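Local coordinates for protein omega transaminase (Pseudomonas sp., PDB 5LHA) that is a transaminase of PLP-dependent fold type I that moves amino groups between amines and keto compounds, held here with its cofactor as pyridoxamine phosphate, at residues 389-394 against 427-432; 351-356 against 435-440; 258-263 against 285-290; 298-303 against 334-339. One frame throughout, in Å; residues are numbered along the deposited sequence.

How the interactions relate
Interactions 1 and 2 lie in the C-terminal part of the chain, where the segments 427-432 and 435-440 almost follow one another, although the contact centres are 24 Å apart. Interaction 3 belongs to the sheet of the large domain, and interaction 4 pairs the loop leading into another strand of that sheet with helix 335-350, at a subunit interface. This helix is followed by helix 353-368, whose first turn enters interaction 2; the nearest atoms of interactions 2 and 4 are about 9 Å apart. None of the four touches the cofactor: the side chains of Cys-290 and Pro-301 come within about 7 and 8 Å of a bound PMP, that of Ile-431 within about 10 Å.

Interaction 1. Residues 389-394 against 427-432; sequences ALDLVS and GNKIIL
The amide nitrogen of Asn-428, ND2, is shared between the carboxylate of Asp-391 and the carbonyl of Leu-392. Its bond to Asp-391 OD1 is weak because it is bent (127°); the amide and carboxylate planes stand 60° apart. The one to Leu-392 O is straight but modelled so short that its length is doubtful. The other carboxylate oxygen, Asp-391 OD2, is held in salt bridges by the guanidinium groups of Arg-194 and Arg-382, and it also rests 3.6 Å from the CE methylene of Lys-429. The aspartate and lysine side chains run alongside each other, yet the ammonium does not close on the acid: Lys-429 NZ stays 4.5 Å from Asp-391 OD2. The lysine chain is extended until its last torsion, where a bend (chi4 58°) turns NZ to the amide oxygen of its sequence neighbour, Asn-428 OD1, at 2.7 Å.

Asp-391, Leu-392 and Lys-429 belong to strands 387-393 and 429-432, with Asn-428 just ahead of the second; the two are antiparallel neighbours in the mixed sheet of the small domain of a fold type I enzyme. Leu-390 and Ile-430 form a hydrogen-bonded pair, with Leu-390 N to Ile-430 O 2.9 Å and Ile-430 N to Leu-390 O 3.0 Å; a further bond runs from Leu-392 N to Asn-428 O. On the face carrying Leu-390 and Ile-430 the packing is apolar. The CD1 branch of Leu-390 leans across, 3.8 Å from Ile-430 CB and 3.9 Å from Leu-432 CG, and helix 440-457 covers Leu-392 and Leu-432 with Phe-454 and Leu-450. On the other face, Ile-431 brings CD1 against the methyl of Ala-389.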
loop_
_atom_site.group_PDB
_atom_site.type_symbol
_atom_site.label_atom_id
_atom_site.label_comp_id
_atom_site.label_asym_id
_atom_site.label_seq_id
_atom_site.Cartn_x
_atom_site.Cartn_y
_atom_site.Cartn_z
ATOM N N ALA A 389 -20.335 29.713 6.516
ATOM C CA ALA A 389 -20.043 29.037 7.772
ATOM C C ALA A 389 -19.788 30.058 8.867
ATOM O O ALA A 389 -19.102 31.064 8.654
ATOM C CB ALA A 389 -18.834 28.110 7.654
ATOM N N LEU A 390 -20.346 29.788 10.041
ATOM C CA LEU A 390 -20.060 30.549 11.247
ATOM C C LEU A 390 -19.072 29.735 12.069
ATOM O O LEU A 390 -19.362 28.596 12.441
ATOM C CB LEU A 390 -21.345 30.829 12.030
ATOM C CG LEU A 390 -22.474 31.569 11.295
ATOM C CD1 LEU A 390 -23.440 30.574 10.668
ATOM C CD2 LEU A 390 -23.227 32.518 12.227
ATOM N N ASP A 391 -17.896 30.287 12.307
ATOM C CA ASP A 391 -16.831 29.549 12.979
ATOM C C ASP A 391 -16.826 29.888 14.473
ATOM O O ASP A 391 -16.444 30.994 14.873
ATOM C CB ASP A 391 -15.486 29.844 12.321
ATOM C CG ASP A 391 -14.467 28.774 12.612
ATOM O OD1 ASP A 391 -14.424 28.294 13.771
ATOM O OD2 ASP A 391 -13.743 28.382 11.666
ATOM N N LEU A 392 -17.214 28.921 15.300
ATOM C CA LEU A 392 -17.320 29.135 16.734
ATOM C C LEU A 392 -16.009 28.724 17.395
ATOM O O LEU A 392 -15.480 27.640 17.129
ATOM C CB LEU A 392 -18.492 28.347 17.328
ATOM C CG LEU A 392 -19.895 28.477 16.714
ATOM C CD1 LEU A 392 -20.876 27.583 17.457
ATOM C CD2 LEU A 392 -20.408 29.924 16.686
ATOM N N VAL A 393 -15.479 29.610 18.233
ATOM C CA VAL A 393 -14.203 29.415 18.899
ATOM C C VAL A 393 -14.398 29.591 20.395
ATOM O O VAL A 393 -15.354 30.220 20.856
ATOM C CB VAL A 393 -13.128 30.390 18.385
ATOM C CG1 VAL A 393 -12.992 30.268 16.889
ATOM C CG2 VAL A 393 -13.487 31.819 18.780
ATOM N N SER A 394 -13.472 29.014 21.159
ATOM C CA SER A 394 -13.422 29.254 22.595
ATOM C C SER A 394 -12.613 30.493 22.946
ATOM O O SER A 394 -12.812 31.064 24.029
ATOM C CB SER A 394 -12.844 28.031 23.316
ATOM O OG SER A 394 -11.730 27.500 22.617
ATOM N N GLY A 427 -18.864 19.911 13.442
ATOM C CA GLY A 427 -17.789 20.283 14.348
ATOM C C GLY A 427 -18.130 21.560 15.102
ATOM O O GLY A 427 -19.167 21.659 15.771
ATOM N N ASN A 428 -17.283 22.579 14.959
ATOM C CA ASN A 428 -17.465 23.837 15.671
ATOM C C ASN A 428 -18.079 24.914 14.789
ATOM O O ASN A 428 -18.084 26.088 15.171
ATOM C CB ASN A 428 -16.129 24.327 16.225
ATOM C CG ASN A 428 -15.216 24.859 15.143
ATOM O OD1 ASN A 428 -14.807 24.131 14.243
ATOM N ND2 ASN A 428 -14.881 26.138 15.234
ATOM N N LYS A 429 -18.622 24.533 13.634
ATOM C CA LYS A 429 -19.068 25.478 12.623
ATOM C C LYS A 429 -20.524 25.218 12.256
ATOM O O LYS A 429 -20.929 24.065 12.065
ATOM C CB LYS A 429 -18.194 25.365 11.366
ATOM C CG LYS A 429 -16.699 25.294 11.659
ATOM C CD LYS A 429 -15.875 25.133 10.393
ATOM C CE LYS A 429 -14.397 25.011 10.719
ATOM N NZ LYS A 429 -14.138 23.858 11.636
ATOM N N ILE A 430 -21.302 26.293 12.144
ATOM C CA ILE A 430 -22.681 26.219 11.667
ATOM C C ILE A 430 -22.672 26.482 10.168
ATOM O O ILE A 430 -22.187 27.527 9.714
ATOM C CB ILE A 430 -23.593 27.228 12.385
ATOM C CG1 ILE A 430 -23.446 27.168 13.907
ATOM C CG2 ILE A 430 -25.045 26.982 12.001
ATOM C CD1 ILE A 430 -24.162 25.998 14.552
ATOM N N ILE A 431 -23.202 25.535 9.393
ATOM C CA ILE A 431 -23.267 25.651 7.941
ATOM C C ILE A 431 -24.649 26.156 7.540
ATOM O O ILE A 431 -25.672 25.622 7.988
ATOM C CB ILE A 431 -22.957 24.309 7.251
ATOM C CG1 ILE A 431 -21.559 23.801 7.621
ATOM C CG2 ILE A 431 -23.133 24.422 5.747
ATOM C CD1 ILE A 431 -20.476 24.848 7.577
ATOM N N LEU A 432 -24.672 27.173 6.679
ATOM C CA LEU A 432 -25.871 27.675 6.017
ATOM C C LEU A 432 -25.772 27.314 4.539
ATOM O O LEU A 432 -24.803 27.690 3.881
ATOM C CB LEU A 432 -25.981 29.192 6.186
ATOM C CG LEU A 432 -25.711 29.756 7.585
ATOM C CD1 LEU A 432 -25.937 31.260 7.643
ATOM C CD2 LEU A 432 -26.538 29.049 8.642
#

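Interaction 2. Residues 351-356 against 435-440; sequences EDLPGN and PLTLTR
Asn-356 ND2 spends two N-H bonds on backbone carbonyls of the facing loop, reaching Leu-436 O at 2.6 Å and Leu-438 O at 2.8 Å. Both acceptors lie close to the plane of the amide, and the second bond is almost straight (175°), so the pair fixes the rotation of the side chain. With CG anti to the backbone N (chi1 -169°), the amide is carried off the first turn of helix 353-368 to the two oxygens. Replaced by alanine, the residue would lose its amide, and the carbonyls of Leu-436 and Leu-438 would probably be left without this donor, the loop backbone being freer to shift against the helix. Next to this polar grip, Leu-353 CB meets Leu-436 CB at 3.9 Å, and the CD2 branch of Leu-353 lies alongside the methyl of Thr-437, CD2 to CG2 3.7 Å. Farther out, Glu-351 OE1 comes only loosely near that methyl; its other oxygen, OE2, makes a salt bridge to Arg-71, and Thr-437 OG1 bonds to Asn-45. The helix start is marked by Asp-352 at the N-cap, whose OD1 accepts weakly from Gly-355 N. On the loop side, Leu-438 N to Pro-435 O, 3.1 Å, closes a type I beta turn, which links strand 429-432 to helix 440-457, N-capped by Thr-439, in the small domain of the fold type I enzyme.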
loop_
_atom_site.group_PDB
_atom_site.type_symbol
_atom_site.label_atom_id
_atom_site.label_comp_id
_atom_site.label_asym_id
_atom_site.label_seq_id
_atom_site.Cartn_x
_atom_site.Cartn_y
_atom_site.Cartn_z
ATOM N N GLU A 351 -34.056 30.795 -14.278
ATOM C CA GLU A 351 -34.236 31.654 -13.115
ATOM C C GLU A 351 -32.942 32.276 -12.602
ATOM O O GLU A 351 -32.954 32.890 -11.529
ATOM C CB GLU A 351 -34.929 30.849 -12.017
ATOM C CG GLU A 351 -36.283 30.349 -12.493
ATOM C CD GLU A 351 -37.035 29.553 -11.465
ATOM O OE1 GLU A 351 -36.489 29.306 -10.371
ATOM O OE2 GLU A 351 -38.171 29.134 -11.768
ATOM N N ASP A 352 -31.864 32.199 -13.376
ATOM C CA ASP A 352 -30.520 32.636 -12.987
ATOM C C ASP A 352 -30.217 32.354 -11.514
ATOM O O ASP A 352 -29.934 33.253 -10.726
ATOM C CB ASP A 352 -30.336 34.119 -13.290
ATOM C CG ASP A 352 -28.889 34.573 -13.180
ATOM O OD1 ASP A 352 -27.962 33.742 -13.339
ATOM O OD2 ASP A 352 -28.684 35.781 -12.940
ATOM N N LEU A 353 -30.245 31.074 -11.155
ATOM C CA LEU A 353 -29.987 30.704 -9.772
ATOM C C LEU A 353 -28.536 31.004 -9.388
ATOM O O LEU A 353 -28.278 31.330 -8.220
ATOM C CB LEU A 353 -30.332 29.235 -9.531
ATOM C CG LEU A 353 -31.818 28.902 -9.674
ATOM C CD1 LEU A 353 -32.103 27.468 -9.244
ATOM C CD2 LEU A 353 -32.661 29.897 -8.887
ATOM N N PRO A 354 -27.559 30.901 -10.304
ATOM C CA PRO A 354 -26.223 31.410 -9.951
ATOM C C PRO A 354 -26.235 32.897 -9.643
ATOM O O PRO A 354 -25.505 33.345 -8.751
ATOM C CB PRO A 354 -25.379 31.074 -11.186
ATOM C CG PRO A 354 -26.069 29.935 -11.815
ATOM C CD PRO A 354 -27.525 30.142 -11.572
ATOM N N GLY A 355 -27.050 33.670 -10.366
ATOM C CA GLY A 355 -27.153 35.095 -10.094
ATOM C C GLY A 355 -27.865 35.403 -8.788
ATOM O O GLY A 355 -27.483 36.332 -8.070
ATOM N N ASN A 356 -28.930 34.660 -8.479
ATOM C CA ASN A 356 -29.616 34.860 -7.203
ATOM C C ASN A 356 -28.722 34.519 -6.019
ATOM O O ASN A 356 -28.790 35.182 -4.975
ATOM C CB ASN A 356 -30.902 34.037 -7.140
ATOM C CG ASN A 356 -31.756 34.422 -5.952
ATOM O OD1 ASN A 356 -32.218 35.553 -5.863
ATOM N ND2 ASN A 356 -31.937 33.498 -5.015
ATOM N N PRO A 435 -31.724 26.606 -0.357
ATOM C CA PRO A 435 -31.957 26.565 -1.807
ATOM C C PRO A 435 -31.520 27.863 -2.466
ATOM O O PRO A 435 -31.515 28.931 -1.850
ATOM C CB PRO A 435 -33.469 26.349 -1.924
ATOM C CG PRO A 435 -33.844 25.626 -0.651
ATOM C CD PRO A 435 -32.915 26.181 0.408
ATOM N N LEU A 436 -31.127 27.757 -3.732
ATOM C CA LEU A 436 -30.644 28.925 -4.458
ATOM C C LEU A 436 -31.766 29.878 -4.845
ATOM O O LEU A 436 -31.483 30.987 -5.313
ATOM C CB LEU A 436 -29.866 28.476 -5.694
ATOM C CG LEU A 436 -28.680 27.553 -5.374
ATOM C CD1 LEU A 436 -27.765 27.381 -6.578
ATOM C CD2 LEU A 436 -27.879 28.017 -4.154
ATOM N N THR A 437 -33.020 29.476 -4.657
ATOM C CA THR A 437 -34.162 30.359 -4.834
ATOM C C THR A 437 -34.425 31.246 -3.620
ATOM O O THR A 437 -35.422 31.975 -3.625
ATOM C CB THR A 437 -35.411 29.542 -5.173
ATOM O OG1 THR A 437 -35.667 28.596 -4.129
ATOM C CG2 THR A 437 -35.225 28.814 -6.504
ATOM N N LEU A 438 -33.556 31.207 -2.606
ATOM C CA LEU A 438 -33.729 32.020 -1.407
ATOM C C LEU A 438 -33.966 33.483 -1.760
ATOM O O LEU A 438 -33.318 34.041 -2.646
ATOM C CB LEU A 438 -32.497 31.905 -0.516
ATOM C CG LEU A 438 -32.660 32.437 0.903
ATOM C CD1 LEU A 438 -33.311 31.387 1.779
ATOM C CD2 LEU A 438 -31.316 32.845 1.467
ATOM N N THR A 439 -34.913 34.104 -1.070
ATOM C CA THR A 439 -35.248 35.501 -1.300
ATOM C C THR A 439 -34.611 36.393 -0.238
ATOM O O THR A 439 -34.054 35.920 0.757
ATOM C CB THR A 439 -36.767 35.688 -1.317
ATOM O OG1 THR A 439 -37.303 35.399 -0.021
ATOM C CG2 THR A 439 -37.397 34.754 -2.332
ATOM N N ARG A 440 -34.678 37.706 -0.478
ATOM C CA ARG A 440 -34.313 38.672 0.555
ATOM C C ARG A 440 -35.045 38.368 1.856
ATOM O O ARG A 440 -34.438 38.295 2.931
ATOM C CB ARG A 440 -34.651 40.092 0.099
ATOM C CG ARG A 440 -33.798 40.669 -1.010
ATOM C CD ARG A 440 -34.081 42.161 -1.115
ATOM N NE ARG A 440 -33.323 42.838 -2.164
ATOM C CZ ARG A 440 -33.582 44.076 -2.570
ATOM N NH1 ARG A 440 -34.578 44.755 -2.018
ATOM N NH2 ARG A 440 -32.855 44.635 -3.526
#

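Interaction 3. Residues 258-263 against 285-290; sequences GILLIA and APDILC
Strands 260-264 and 288-291, parallel neighbours in the seven-stranded mixed sheet of the large domain of fold type I, meet here as the two strands of a beta-alpha-beta unit, Leu-261 to Ala-263 lying against Pro-286 to Cys-290. At the start of the pairing a side chain stands in for a strand acceptor: Asp-287 OD2 takes Leu-261 N at 2.8 Å in a nearly straight bond (167°), using its anti lone pair, away from OD1. The same oxygen has a salt bridge to Arg-251, while OD1 receives Asn-308 ND2, so the buried carboxylate is held at both ends. A leucine in its place would probably leave Leu-261 N and Asn-308 ND2 without this acceptor and Arg-251 without its carboxylate mate. Leu-261 O in turn collects two backbone donors, Asp-287 N at 2.7 Å and Ile-288 N at 3.2 Å. Regular pairing continues with Ala-263 N to Ile-288 O, 2.9 Å, and Cys-290 N to Ala-263 O, 3.1 Å; the residue after Ala-263 is Asp-264, which lines the PMP pocket. On one face the methyl of Ala-263 sits against the ring of Pro-286, CB to CG 3.5 Å, and also touches Leu-289 CD2. Across the sheet Ile-262 and Ile-288 lie side by side. Beyond them Cys-290, itself packed on Ala-127 and Ala-131 of helix 124-141, places SG 3.8 Å from Ile-262 CG2.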
loop_
_atom_site.group_PDB
_atom_site.type_symbol
_atom_site.label_atom_id
_atom_site.label_comp_id
_atom_site.label_asym_id
_atom_site.label_seq_id
_atom_site.Cartn_x
_atom_site.Cartn_y
_atom_site.Cartn_z
ATOM N N GLY A 258 2.191 18.890 -16.165
ATOM C CA GLY A 258 1.186 18.085 -16.829
ATOM C C GLY A 258 0.197 17.408 -15.913
ATOM O O GLY A 258 -0.565 16.554 -16.376
ATOM N N ILE A 259 0.168 17.787 -14.632
ATOM C CA ILE A 259 -0.699 17.138 -13.658
ATOM C C ILE A 259 -2.143 17.517 -13.933
ATOM O O ILE A 259 -2.455 18.680 -14.219
ATOM C CB ILE A 259 -0.272 17.546 -12.239
ATOM C CG1 ILE A 259 1.129 16.995 -11.949
ATOM C CG2 ILE A 259 -1.322 17.123 -11.192
ATOM C CD1 ILE A 259 1.806 17.623 -10.759
ATOM N N LEU A 260 -3.033 16.531 -13.873
ATOM C CA LEU A 260 -4.444 16.783 -14.115
ATOM C C LEU A 260 -5.061 17.496 -12.921
ATOM O O LEU A 260 -4.842 17.110 -11.766
ATOM C CB LEU A 260 -5.190 15.476 -14.369
ATOM C CG LEU A 260 -4.696 14.588 -15.504
ATOM C CD1 LEU A 260 -5.445 13.269 -15.457
ATOM C CD2 LEU A 260 -4.889 15.274 -16.849
ATOM N N LEU A 261 -5.868 18.516 -13.203
ATOM C CA LEU A 261 -6.542 19.282 -12.161
ATOM C C LEU A 261 -8.005 18.869 -12.143
ATOM O O LEU A 261 -8.733 19.098 -13.115
ATOM C CB LEU A 261 -6.369 20.782 -12.389
ATOM C CG LEU A 261 -7.055 21.684 -11.363
ATOM C CD1 LEU A 261 -6.595 21.364 -9.945
ATOM C CD2 LEU A 261 -6.782 23.142 -11.694
ATOM N N ILE A 262 -8.418 18.241 -11.045
ATOM C CA ILE A 262 -9.790 17.798 -10.831
ATOM C C ILE A 262 -10.500 18.809 -9.953
ATOM O O ILE A 262 -10.118 19.013 -8.797
ATOM C CB ILE A 262 -9.849 16.404 -10.186
ATOM C CG1 ILE A 262 -9.121 15.371 -11.045
ATOM C CG2 ILE A 262 -11.285 16.002 -9.948
ATOM C CD1 ILE A 262 -8.881 14.085 -10.327
ATOM N N ALA A 263 -11.539 19.434 -10.489
ATOM C CA ALA A 263 -12.402 20.298 -9.705
ATOM C C ALA A 263 -13.534 19.458 -9.129
ATOM O O ALA A 263 -14.305 18.844 -9.875
ATOM C CB ALA A 263 -12.958 21.438 -10.552
ATOM N N ALA A 285 -10.130 26.667 -16.011
ATOM C CA ALA A 285 -10.626 25.455 -16.642
ATOM C C ALA A 285 -9.869 24.257 -16.085
ATOM O O ALA A 285 -8.682 24.080 -16.405
ATOM C CB ALA A 285 -10.465 25.526 -18.157
ATOM N N PRO A 286 -10.479 23.434 -15.245
ATOM C CA PRO A 286 -9.820 22.207 -14.792
ATOM C C PRO A 286 -9.870 21.136 -15.877
ATOM O O PRO A 286 -10.502 21.293 -16.914
ATOM C CB PRO A 286 -10.637 21.802 -13.565
ATOM C CG PRO A 286 -11.996 22.354 -13.841
ATOM C CD PRO A 286 -11.794 23.630 -14.615
ATOM N N ASP A 287 -9.161 20.037 -15.626
ATOM C CA ASP A 287 -9.165 18.931 -16.575
ATOM C C ASP A 287 -10.388 18.036 -16.404
ATOM O O ASP A 287 -10.871 17.470 -17.391
ATOM C CB ASP A 287 -7.881 18.095 -16.432
ATOM C CG ASP A 287 -6.622 18.873 -16.798
ATOM O OD1 ASP A 287 -6.352 19.033 -18.006
ATOM O OD2 ASP A 287 -5.898 19.317 -15.886
ATOM N N ILE A 288 -10.892 17.890 -15.174
ATOM C CA ILE A 288 -12.008 17.003 -14.847
ATOM C C ILE A 288 -12.981 17.734 -13.926
ATOM O O ILE A 288 -12.559 18.492 -13.046
ATOM C CB ILE A 288 -11.514 15.699 -14.176
ATOM C CG1 ILE A 288 -10.563 14.942 -15.105
ATOM C CG2 ILE A 288 -12.699 14.814 -13.775
ATOM C CD1 ILE A 288 -9.900 13.759 -14.455
ATOM N N LEU A 289 -14.283 17.520 -14.144
ATOM C CA LEU A 289 -15.346 18.014 -13.268
ATOM C C LEU A 289 -16.053 16.846 -12.601
ATOM O O LEU A 289 -16.387 15.864 -13.271
ATOM C CB LEU A 289 -16.385 18.830 -14.036
ATOM C CG LEU A 289 -15.892 20.091 -14.728
ATOM C CD1 LEU A 289 -17.050 20.731 -15.494
ATOM C CD2 LEU A 289 -15.299 21.047 -13.700
ATOM N N CYS A 290 -16.275 16.958 -11.287
ATOM C CA CYS A 290 -17.100 16.033 -10.509
ATOM C C CYS A 290 -18.387 16.727 -10.062
ATOM O O CYS A 290 -18.334 17.751 -9.371
ATOM C CB CYS A 290 -16.328 15.507 -9.296
ATOM S SG CYS A 290 -14.786 14.618 -9.652
#

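Interaction 4. Residues 298-303 against 334-339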
loop_
_atom_site.group_PDB
_atom_site.type_symbol
_atom_site.label_atom_id
_atom_site.label_comp_id
_atom_site.label_asym_id
_atom_site.label_seq_id
_atom_site.Cartn_x
_atom_site.Cartn_y
_atom_site.Cartn_z
ATOM N N GLY A 298 -31.541 16.968 -5.981
ATOM C CA GLY A 298 -31.824 15.914 -5.035
ATOM C C GLY A 298 -33.000 15.032 -5.375
ATOM O O GLY A 298 -33.256 14.067 -4.647
ATOM N N TYR A 299 -33.728 15.314 -6.456
ATOM C CA TYR A 299 -34.977 14.589 -6.679
ATOM C C TYR A 299 -34.717 13.120 -6.986
ATOM O O TYR A 299 -35.475 12.246 -6.544
ATOM C CB TYR A 299 -35.788 15.244 -7.798
ATOM C CG TYR A 299 -36.467 16.529 -7.386
ATOM C CD1 TYR A 299 -35.730 17.644 -7.013
ATOM C CD2 TYR A 299 -37.846 16.626 -7.361
ATOM C CE1 TYR A 299 -36.354 18.820 -6.627
ATOM C CE2 TYR A 299 -38.478 17.798 -6.976
ATOM C CZ TYR A 299 -37.724 18.892 -6.613
ATOM O OH TYR A 299 -38.356 20.056 -6.231
ATOM N N ILE A 300 -33.644 12.831 -7.718
ATOM C CA ILE A 300 -33.255 11.469 -8.073
ATOM C C ILE A 300 -31.738 11.398 -7.964
ATOM O O ILE A 300 -31.051 12.335 -8.400
ATOM C CB ILE A 300 -33.699 11.083 -9.493
ATOM C CG1 ILE A 300 -35.178 11.392 -9.739
ATOM C CG2 ILE A 300 -33.427 9.602 -9.728
ATOM C CD1 ILE A 300 -36.154 10.479 -9.034
ATOM N N PRO A 301 -31.174 10.338 -7.391
ATOM C CA PRO A 301 -29.710 10.246 -7.292
ATOM C C PRO A 301 -29.066 10.264 -8.669
ATOM O O PRO A 301 -29.389 9.448 -9.536
ATOM C CB PRO A 301 -29.495 8.903 -6.583
ATOM C CG PRO A 301 -30.737 8.713 -5.778
ATOM C CD PRO A 301 -31.843 9.241 -6.667
ATOM N N LEU A 302 -28.163 11.221 -8.878
ATOM C CA LEU A 302 -27.386 11.253 -10.109
ATOM C C LEU A 302 -26.040 11.899 -9.828
ATOM O O LEU A 302 -25.964 12.932 -9.161
ATOM C CB LEU A 302 -28.116 12.039 -11.208
ATOM C CG LEU A 302 -27.494 12.139 -12.604
ATOM C CD1 LEU A 302 -27.533 10.801 -13.344
ATOM C CD2 LEU A 302 -28.118 13.247 -13.437
ATOM N N GLY A 303 -24.987 11.307 -10.389
ATOM C CA GLY A 303 -23.675 11.908 -10.371
ATOM C C GLY A 303 -23.100 11.898 -11.775
ATOM O O GLY A 303 -23.565 11.169 -12.653
ATOM N N HIS A 334 -29.013 6.534 -15.733
ATOM C CA HIS A 334 -30.370 6.137 -15.396
ATOM C C HIS A 334 -31.385 7.045 -16.090
ATOM O O HIS A 334 -31.325 8.273 -15.925
ATOM C CB HIS A 334 -30.541 6.181 -13.872
ATOM C CG HIS A 334 -31.787 5.512 -13.372
ATOM N ND1 HIS A 334 -33.033 6.094 -13.466
ATOM C CD2 HIS A 334 -31.978 4.310 -12.778
ATOM C CE1 HIS A 334 -33.937 5.280 -12.952
ATOM N NE2 HIS A 334 -33.323 4.189 -12.529
ATOM N N PRO A 335 -32.310 6.490 -16.877
ATOM C CA PRO A 335 -33.203 7.352 -17.668
ATOM C C PRO A 335 -34.037 8.276 -16.810
ATOM O O PRO A 335 -34.196 9.453 -17.157
ATOM C CB PRO A 335 -34.055 6.349 -18.458
ATOM C CG PRO A 335 -33.278 5.081 -18.467
ATOM C CD PRO A 335 -32.426 5.066 -17.238
ATOM N N THR A 336 -34.595 7.783 -15.705
ATOM C CA THR A 336 -35.386 8.677 -14.873
ATOM C C THR A 336 -34.508 9.778 -14.289
ATOM O O THR A 336 -34.896 10.955 -14.287
ATOM C CB THR A 336 -36.099 7.891 -13.772
ATOM O OG1 THR A 336 -36.800 6.790 -14.361
ATOM C CG2 THR A 336 -37.097 8.786 -13.036
ATOM N N ALA A 337 -33.293 9.423 -13.854
ATOM C CA ALA A 337 -32.373 10.415 -13.307
ATOM C C ALA A 337 -32.037 11.483 -14.332
ATOM O O ALA A 337 -32.068 12.680 -14.033
ATOM C CB ALA A 337 -31.098 9.729 -12.812
ATOM N N CYS A 338 -31.737 11.072 -15.557
ATOM C CA CYS A 338 -31.398 12.041 -16.593
ATOM C C CYS A 338 -32.568 12.980 -16.863
ATOM O O CYS A 338 -32.409 14.209 -16.864
ATOM C CB CYS A 338 -30.988 11.300 -17.866
ATOM S SG CYS A 338 -29.453 10.359 -17.705
ATOM N N ALA A 339 -33.765 12.407 -17.060
ATOM C CA ALA A 339 -34.975 13.187 -17.303
ATOM C C ALA A 339 -35.182 14.264 -16.248
ATOM O O ALA A 339 -35.511 15.413 -16.573
ATOM C CB ALA A 339 -36.192 12.258 -17.360
#
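Ala-337, in the first turn of helix 335-350, is the residue on which Ile-300 and Leu-302 close, in the loop that leads into strand 303-308 of the large-domain sheet.

His-334 is the N-cap of the helix, its ND1 accepting weakly from Thr-336 N and Ala-337 N. Its NE2 is hydrogen-bonded to Gly-298 O of the second subunit, and Gly-298 O in this chain receives the reciprocal bond from His-334 of that subunit, so the helix start and the loop take part together in the interface. Thr-336 OG1 bonds to Ala-86 O of the same chain.

The packing across the contact is apolar. Ile-300 reaches the helix with its CG2 branch, 3.8 Å from Ala-337 CA, while its CD1 comes more loosely toward the methyl of Thr-336. Ile-78 of helix 72-85 packs on both Ile-300 and Thr-336. The other hydrophobic arm is Leu-302, where a chi1 of -177° swings the isobutyl group away from its own N and onto the helix: CD1 lies 3.8 Å from Ala-337 CB, a methyl that also meets Pro-301 O at 3.7 Å.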